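Local coordinates for protein TCR alpha chain (Gallus gallus, PDB 6LIR) that forms the alpha subunit of the chicken alpha-beta T-cell receptor, whose variable domains probably recognise peptide antigen presented by MHC molecules, at residues 29-35 and 84-90; 137-143 and 181-185. One frame throughout, in Å; residues are numbered along the deposited sequence.

Interaction 1 of 2, residues 29-35 and 84-90; sequences SIQWYRQ and VYYCAVR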
loop_
_atom_site.group_PDB
_atom_site.type_symbol
_atom_site.label_atom_id
_atom_site.label_comp_id
_atom_site.label_asym_id
_atom_site.label_seq_id
_atom_site.Cartn_x
_atom_site.Cartn_y
_atom_site.Cartn_z
ATOM N N SER A 29 28.572 -5.008 0.491
ATOM C CA SER A 29 27.839 -4.022 -0.282
ATOM C C SER A 29 26.518 -3.760 0.420
ATOM O O SER A 29 25.983 -4.626 1.119
ATOM C CB SER A 29 27.597 -4.488 -1.723
ATOM O OG SER A 29 26.647 -5.536 -1.761
ATOM N N ILE A 30 26.009 -2.547 0.248
ATOM C CA ILE A 30 24.771 -2.122 0.881
ATOM C C ILE A 30 23.852 -1.584 -0.202
ATOM O O ILE A 30 24.283 -0.800 -1.056
ATOM C CB ILE A 30 25.020 -1.057 1.967
ATOM C CG1 ILE A 30 25.748 -1.680 3.162
ATOM C CG2 ILE A 30 23.716 -0.432 2.418
ATOM C CD1 ILE A 30 26.337 -0.667 4.114
ATOM N N GLN A 31 22.589 -1.988 -0.154
ATOM C CA GLN A 31 21.586 -1.522 -1.092
ATOM C C GLN A 31 20.388 -1.025 -0.308
ATOM O O GLN A 31 20.129 -1.468 0.815
ATOM C CB GLN A 31 21.133 -2.626 -2.057
ATOM C CG GLN A 31 22.213 -3.127 -2.991
ATOM C CD GLN A 31 21.997 -4.571 -3.399
ATOM O OE1 GLN A 31 22.903 -5.397 -3.288
ATOM N NE2 GLN A 31 20.795 -4.883 -3.871
ATOM N N TRP A 32 19.637 -0.126 -0.928
ATOM C CA TRP A 32 18.425 0.396 -0.332
ATOM C C TRP A 32 17.311 0.298 -1.357
ATOM O O TRP A 32 17.526 0.537 -2.551
ATOM C CB TRP A 32 18.595 1.847 0.122
ATOM C CG TRP A 32 19.278 1.995 1.443
ATOM C CD1 TRP A 32 20.622 1.954 1.680
ATOM C CD2 TRP A 32 18.653 2.213 2.713
ATOM N NE1 TRP A 32 20.873 2.137 3.020
ATOM C CE2 TRP A 32 19.681 2.301 3.676
ATOM C CE3 TRP A 32 17.324 2.353 3.128
ATOM C CZ2 TRP A 32 19.423 2.519 5.028
ATOM C CZ3 TRP A 32 17.068 2.568 4.474
ATOM C CH2 TRP A 32 18.115 2.649 5.408
ATOM N N TYR A 33 16.127 -0.059 -0.874
ATOM C CA TYR A 33 14.938 -0.200 -1.693
ATOM C C TYR A 33 13.807 0.560 -1.020
ATOM O O TYR A 33 13.857 0.858 0.177
ATOM C CB TYR A 33 14.534 -1.675 -1.867
ATOM C CG TYR A 33 15.517 -2.529 -2.639
ATOM C CD1 TYR A 33 16.695 -2.978 -2.052
ATOM C CD2 TYR A 33 15.251 -2.908 -3.948
ATOM C CE1 TYR A 33 17.592 -3.764 -2.757
ATOM C CE2 TYR A 33 16.138 -3.693 -4.662
ATOM C CZ TYR A 33 17.306 -4.120 -4.062
ATOM O OH TYR A 33 18.187 -4.901 -4.777
ATOM N N ARG A 34 12.778 0.874 -1.799
ATOM C CA ARG A 34 11.577 1.459 -1.235
ATOM C C ARG A 34 10.365 0.802 -1.874
ATOM O O ARG A 34 10.358 0.504 -3.073
ATOM C CB ARG A 34 11.550 2.988 -1.397
ATOM C CG ARG A 34 11.136 3.519 -2.749
ATOM C CD ARG A 34 10.953 5.025 -2.659
ATOM N NE ARG A 34 10.823 5.649 -3.970
ATOM C CZ ARG A 34 10.705 6.959 -4.160
ATOM N NH1 ARG A 34 10.705 7.787 -3.119
ATOM N NH2 ARG A 34 10.594 7.442 -5.389
ATOM N N GLN A 35 9.366 0.536 -1.053
ATOM C CA GLN A 35 8.150 -0.138 -1.484
ATOM C C GLN A 35 6.999 0.851 -1.345
ATOM O O GLN A 35 6.549 1.146 -0.233
ATOM C CB GLN A 35 7.882 -1.408 -0.687
ATOM C CG GLN A 35 6.566 -2.054 -1.081
ATOM C CD GLN A 35 6.023 -3.003 -0.035
ATOM O OE1 GLN A 35 4.824 -3.273 -0.000
ATOM N NE2 GLN A 35 6.903 -3.529 0.812
ATOM N N VAL A 84 7.809 2.400 2.393
ATOM C CA VAL A 84 8.570 1.586 3.325
ATOM C C VAL A 84 9.952 1.421 2.719
ATOM O O VAL A 84 10.094 0.901 1.606
ATOM C CB VAL A 84 7.898 0.227 3.576
ATOM C CG1 VAL A 84 8.774 -0.636 4.479
ATOM C CG2 VAL A 84 6.521 0.426 4.193
ATOM N N TYR A 85 10.963 1.900 3.431
ATOM C CA TYR A 85 12.334 1.909 2.944
ATOM C C TYR A 85 13.108 0.757 3.569
ATOM O O TYR A 85 13.147 0.621 4.796
ATOM C CB TYR A 85 13.004 3.247 3.253
ATOM C CG TYR A 85 12.495 4.373 2.380
ATOM C CD1 TYR A 85 11.285 5.001 2.653
ATOM C CD2 TYR A 85 13.224 4.803 1.281
ATOM C CE1 TYR A 85 10.816 6.029 1.851
ATOM C CE2 TYR A 85 12.768 5.825 0.477
ATOM C CZ TYR A 85 11.565 6.435 0.766
ATOM O OH TYR A 85 11.121 7.452 -0.041
ATOM N N TYR A 86 13.708 -0.074 2.720
ATOM C CA TYR A 86 14.433 -1.264 3.138
ATOM C C TYR A 86 15.917 -1.104 2.849
ATOM O O TYR A 86 16.306 -0.696 1.750
ATOM C CB TYR A 86 13.933 -2.511 2.398
ATOM C CG TYR A 86 12.584 -3.035 2.830
ATOM C CD1 TYR A 86 12.455 -3.844 3.954
ATOM C CD2 TYR A 86 11.440 -2.750 2.092
ATOM C CE1 TYR A 86 11.227 -4.337 4.344
ATOM C CE2 TYR A 86 10.206 -3.239 2.474
ATOM C CZ TYR A 86 10.104 -4.031 3.601
ATOM O OH TYR A 86 8.877 -4.517 3.984
ATOM N N CYS A 87 16.745 -1.475 3.815
ATOM C CA CYS A 87 18.160 -1.667 3.548
ATOM C C CYS A 87 18.411 -3.160 3.399
ATOM O O CYS A 87 17.726 -3.986 4.004
ATOM C CB CYS A 87 19.045 -1.089 4.660
ATOM S SG CYS A 87 18.788 -1.853 6.271
ATOM N N ALA A 88 19.368 -3.494 2.544
ATOM C CA ALA A 88 19.749 -4.878 2.300
ATOM C C ALA A 88 21.264 -4.932 2.205
ATOM O O ALA A 88 21.861 -4.167 1.442
ATOM C CB ALA A 88 19.106 -5.418 1.016
ATOM N N VAL A 89 21.883 -5.813 2.989
ATOM C CA VAL A 89 23.336 -5.858 3.075
ATOM C C VAL A 89 23.823 -7.250 2.700
ATOM O O VAL A 89 23.113 -8.249 2.846
ATOM C CB VAL A 89 23.838 -5.468 4.485
ATOM C CG1 VAL A 89 23.247 -4.128 4.911
ATOM C CG2 VAL A 89 23.488 -6.546 5.496
ATOM N N ARG A 90 25.064 -7.303 2.232
ATOM C CA ARG A 90 25.724 -8.547 1.870
ATOM C C ARG A 90 27.030 -8.635 2.636
ATOM O O ARG A 90 27.822 -7.688 2.627
ATOM C CB ARG A 90 25.977 -8.645 0.362
ATOM C CG ARG A 90 25.421 -9.911 -0.261
ATOM C CD ARG A 90 25.819 -10.039 -1.722
ATOM N NE ARG A 90 25.151 -9.044 -2.553
ATOM C CZ ARG A 90 23.952 -9.216 -3.106
ATOM N NH1 ARG A 90 23.416 -8.253 -3.844
ATOM N NH2 ARG A 90 23.288 -10.347 -2.914
#
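Trp32 and Cys87 face each other in the core of the immunoglobulin V domain, where the disulfide Cys20-Cys87 is packed against the tryptophan of strand C. They form a non-hydrogen-bonded pair of the antiparallel strands 29-35 and 84-90, the C and F strands of the fold. Cys87 CB makes a CH-pi contact over the centre of the Trp32 six-membered ring, 3.6 Å from its centroid. Cys87 SG, set between backbone N and carbonyl carbon (chi1 62°), stays above the Trp32 six-membered ring, 4.8 Å from its centroid, a longer sulfur-aromatic contact. The indole NE1 is held by Ser70.

On the same face of the sheet, Arg34 and Tyr85 run side by side. Arg34 CB sits over one face of the Tyr85 ring, displaced toward its rim, 3.9 Å from the centroid of that ring. With the Arg34 chain extended from CG to NE, its NH1 reaches Tyr85 OH at 3.1 Å, the hydroxyl lying in the guanidinium plane. Asp81 joins both ends: its carboxylate forms a salt bridge with NH1, and its backbone O is hydrogen-bonded to the phenol. Further along, Ile30 CG1 touches Val89 CG1 at 3.9 Å.

Hydrogen-bonded backbone pairs zip the strands together; Tyr33 N to Tyr86 O and Tyr86 N to Tyr33 O are both 2.7 Å. The Tyr33 and Tyr86 side chains project from the other face of the sheet toward the TCR beta chain, where Tyr33 OH is hydrogen-bonded to the backbone N of Leu99 of that chain and Tyr86 OH bonds weakly to Gln34 of that chain.

Within this sheet the pair is interior, flanked by strands 42-47 and 97-108, while Leu72 of strand 69-74, in the opposing sheet, packs against Trp32 and Tyr85.

Interaction 2 of 2, residues 137-143 and 181-185; sequences SPEKLDL and GAKHE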
loop_
_atom_site.group_PDB
_atom_site.type_symbol
_atom_site.label_atom_id
_atom_site.label_comp_id
_atom_site.label_asym_id
_atom_site.label_seq_id
_atom_site.Cartn_x
_atom_site.Cartn_y
_atom_site.Cartn_z
ATOM N N SER A 137 -6.142 19.734 10.183
ATOM C CA SER A 137 -4.758 19.492 10.555
ATOM C C SER A 137 -4.707 18.253 11.431
ATOM O O SER A 137 -5.367 18.224 12.482
ATOM C CB SER A 137 -4.194 20.696 11.301
ATOM O OG SER A 137 -2.963 20.391 11.925
ATOM N N PRO A 138 -3.978 17.206 11.029
ATOM C CA PRO A 138 -4.080 15.912 11.736
ATOM C C PRO A 138 -3.854 15.977 13.239
ATOM O O PRO A 138 -4.561 15.294 13.990
ATOM C CB PRO A 138 -3.013 15.049 11.038
ATOM C CG PRO A 138 -2.141 16.013 10.288
ATOM C CD PRO A 138 -3.021 17.155 9.912
ATOM N N GLU A 139 -2.899 16.784 13.705
ATOM C CA GLU A 139 -2.600 16.823 15.131
ATOM C C GLU A 139 -3.645 17.581 15.936
ATOM O O GLU A 139 -3.679 17.445 17.164
ATOM C CB GLU A 139 -1.219 17.440 15.372
ATOM C CG GLU A 139 -1.132 18.925 15.077
ATOM C CD GLU A 139 -0.874 19.214 13.610
ATOM O OE1 GLU A 139 -0.936 20.399 13.220
ATOM O OE2 GLU A 139 -0.622 18.256 12.845
ATOM N N LYS A 140 -4.502 18.363 15.283
ATOM C CA LYS A 140 -5.517 19.136 15.981
ATOM C C LYS A 140 -6.910 18.530 15.887
ATOM O O LYS A 140 -7.799 18.948 16.636
ATOM C CB LYS A 140 -5.564 20.569 15.437
ATOM C CG LYS A 140 -4.303 21.381 15.660
ATOM C CD LYS A 140 -4.542 22.833 15.272
ATOM C CE LYS A 140 -3.273 23.660 15.353
ATOM N NZ LYS A 140 -3.550 25.095 15.061
ATOM N N LEU A 141 -7.127 17.561 15.002
ATOM C CA LEU A 141 -8.450 16.977 14.855
ATOM C C LEU A 141 -8.683 15.940 15.942
ATOM O O LEU A 141 -7.805 15.128 16.248
ATOM C CB LEU A 141 -8.616 16.340 13.475
ATOM C CG LEU A 141 -9.996 15.732 13.207
ATOM C CD1 LEU A 141 -11.010 16.812 12.852
ATOM C CD2 LEU A 141 -9.925 14.672 12.111
ATOM N N ASP A 142 -9.879 15.965 16.520
ATOM C CA ASP A 142 -10.249 15.045 17.588
ATOM C C ASP A 142 -11.366 14.145 17.083
ATOM O O ASP A 142 -12.507 14.588 16.914
ATOM C CB ASP A 142 -10.673 15.788 18.854
ATOM C CG ASP A 142 -10.908 14.848 20.021
ATOM O OD1 ASP A 142 -9.960 14.132 20.406
ATOM O OD2 ASP A 142 -12.042 14.818 20.547
ATOM N N LEU A 143 -11.033 12.882 16.869
ATOM C CA LEU A 143 -11.978 11.839 16.501
ATOM C C LEU A 143 -11.933 10.761 17.570
ATOM O O LEU A 143 -11.909 9.559 17.292
ATOM C CB LEU A 143 -11.677 11.276 15.114
ATOM C CG LEU A 143 -12.895 11.115 14.201
ATOM C CD1 LEU A 143 -13.830 12.309 14.324
ATOM C CD2 LEU A 143 -12.470 10.925 12.751
ATOM N N GLY A 181 -19.433 14.061 13.445
ATOM C CA GLY A 181 -18.847 15.254 14.014
ATOM C C GLY A 181 -17.365 15.104 14.264
ATOM O O GLY A 181 -16.762 14.049 14.039
ATOM N N ALA A 182 -16.798 16.194 14.773
ATOM C CA ALA A 182 -15.439 16.210 15.298
ATOM C C ALA A 182 -15.213 17.519 16.039
ATOM O O ALA A 182 -15.997 18.464 15.918
ATOM C CB ALA A 182 -14.392 16.040 14.194
ATOM N N LYS A 183 -14.143 17.555 16.827
ATOM C CA LYS A 183 -13.680 18.787 17.455
ATOM C C LYS A 183 -12.271 19.102 16.976
ATOM O O LYS A 183 -11.429 18.205 16.872
ATOM C CB LYS A 183 -13.726 18.704 18.984
ATOM C CG LYS A 183 -15.125 18.439 19.509
ATOM C CD LYS A 183 -15.118 17.545 20.728
ATOM C CE LYS A 183 -14.816 18.361 21.973
ATOM N NZ LYS A 183 -15.157 17.628 23.221
ATOM N N HIS A 184 -12.021 20.375 16.675
ATOM C CA HIS A 184 -10.757 20.787 16.076
ATOM C C HIS A 184 -10.296 22.082 16.724
ATOM O O HIS A 184 -11.048 23.062 16.766
ATOM C CB HIS A 184 -10.900 20.972 14.559
ATOM C CG HIS A 184 -9.597 21.100 13.831
ATOM N ND1 HIS A 184 -8.800 22.222 13.918
ATOM C CD2 HIS A 184 -8.963 20.257 12.980
ATOM C CE1 HIS A 184 -7.727 22.059 13.165
ATOM N NE2 HIS A 184 -7.802 20.875 12.585
ATOM N N GLU A 185 -9.071 22.060 17.249
ATOM C CA GLU A 185 -8.457 23.214 17.897
ATOM C C GLU A 185 -8.618 24.472 17.057
ATOM O O GLU A 185 -8.179 24.524 15.903
ATOM C CB GLU A 185 -6.976 22.927 18.148
ATOM C CG GLU A 185 -6.252 23.985 18.961
ATOM C CD GLU A 185 -4.998 23.444 19.625
ATOM O OE1 GLU A 185 -5.029 23.194 20.848
ATOM O OE2 GLU A 185 -3.984 23.263 18.918
#
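Lys140 lays its CB over one face of the His184 imidazole, toward the rim, 3.8 Å from the centroid of the His184 ring. The ring edge is held as well: Ser137 N donates to His184 NE2 at 3.1 Å, almost straight (169°) and in the ring plane, so NE2 acts as the acceptor. ND1 donates to the backbone O of Glu185, which lies somewhat out of that plane. These two bonds fix the ring's rotation, and CG set anti to the backbone N (chi1 -167°) carries it across Leu141 toward the 137-140 turn. An alanine at His184 would remove the ring and is likely to leave Ser137 N without its acceptor and Lys140 CB without the surface it rests on.

Beyond the ring, Asp142 N bonds to Lys183 O at 2.7 Å, and the return bond from Lys183 N to Asp142 O is weak. Ala182 CB meets Leu141 CD1 at 3.7 Å and Leu143 CD1 at 3.8 Å.

The short strand 141-142 thus edges strand 181-184, which pairs on its other side with 188-191; Leu141 and Leu143 reach Ile133 of strand 128-134, and Phe187 meets the His184 ring.

The two contacts belong to different parts of the chain and follow one another in sequence: both segments of interaction 1 precede those of interaction 2. Their centres are 36 Å apart, with the middle of the chain between them, and their nearest atoms stay about 18 Å apart. Interaction 1 joins two adjacent interior strands of a five-stranded sheet in the V domain, with one face on the disulfide core and the other toward the TCR beta chain. Interaction 2 lies in what is probably the constant domain, the membrane-proximal one in T-cell receptors, at the border of a small three-stranded sheet that the beta chain does not touch at these segments. The chain thus has a buried strand pair at the interface of its variable domain and, in a separate domain, a shorter, only partly buried one.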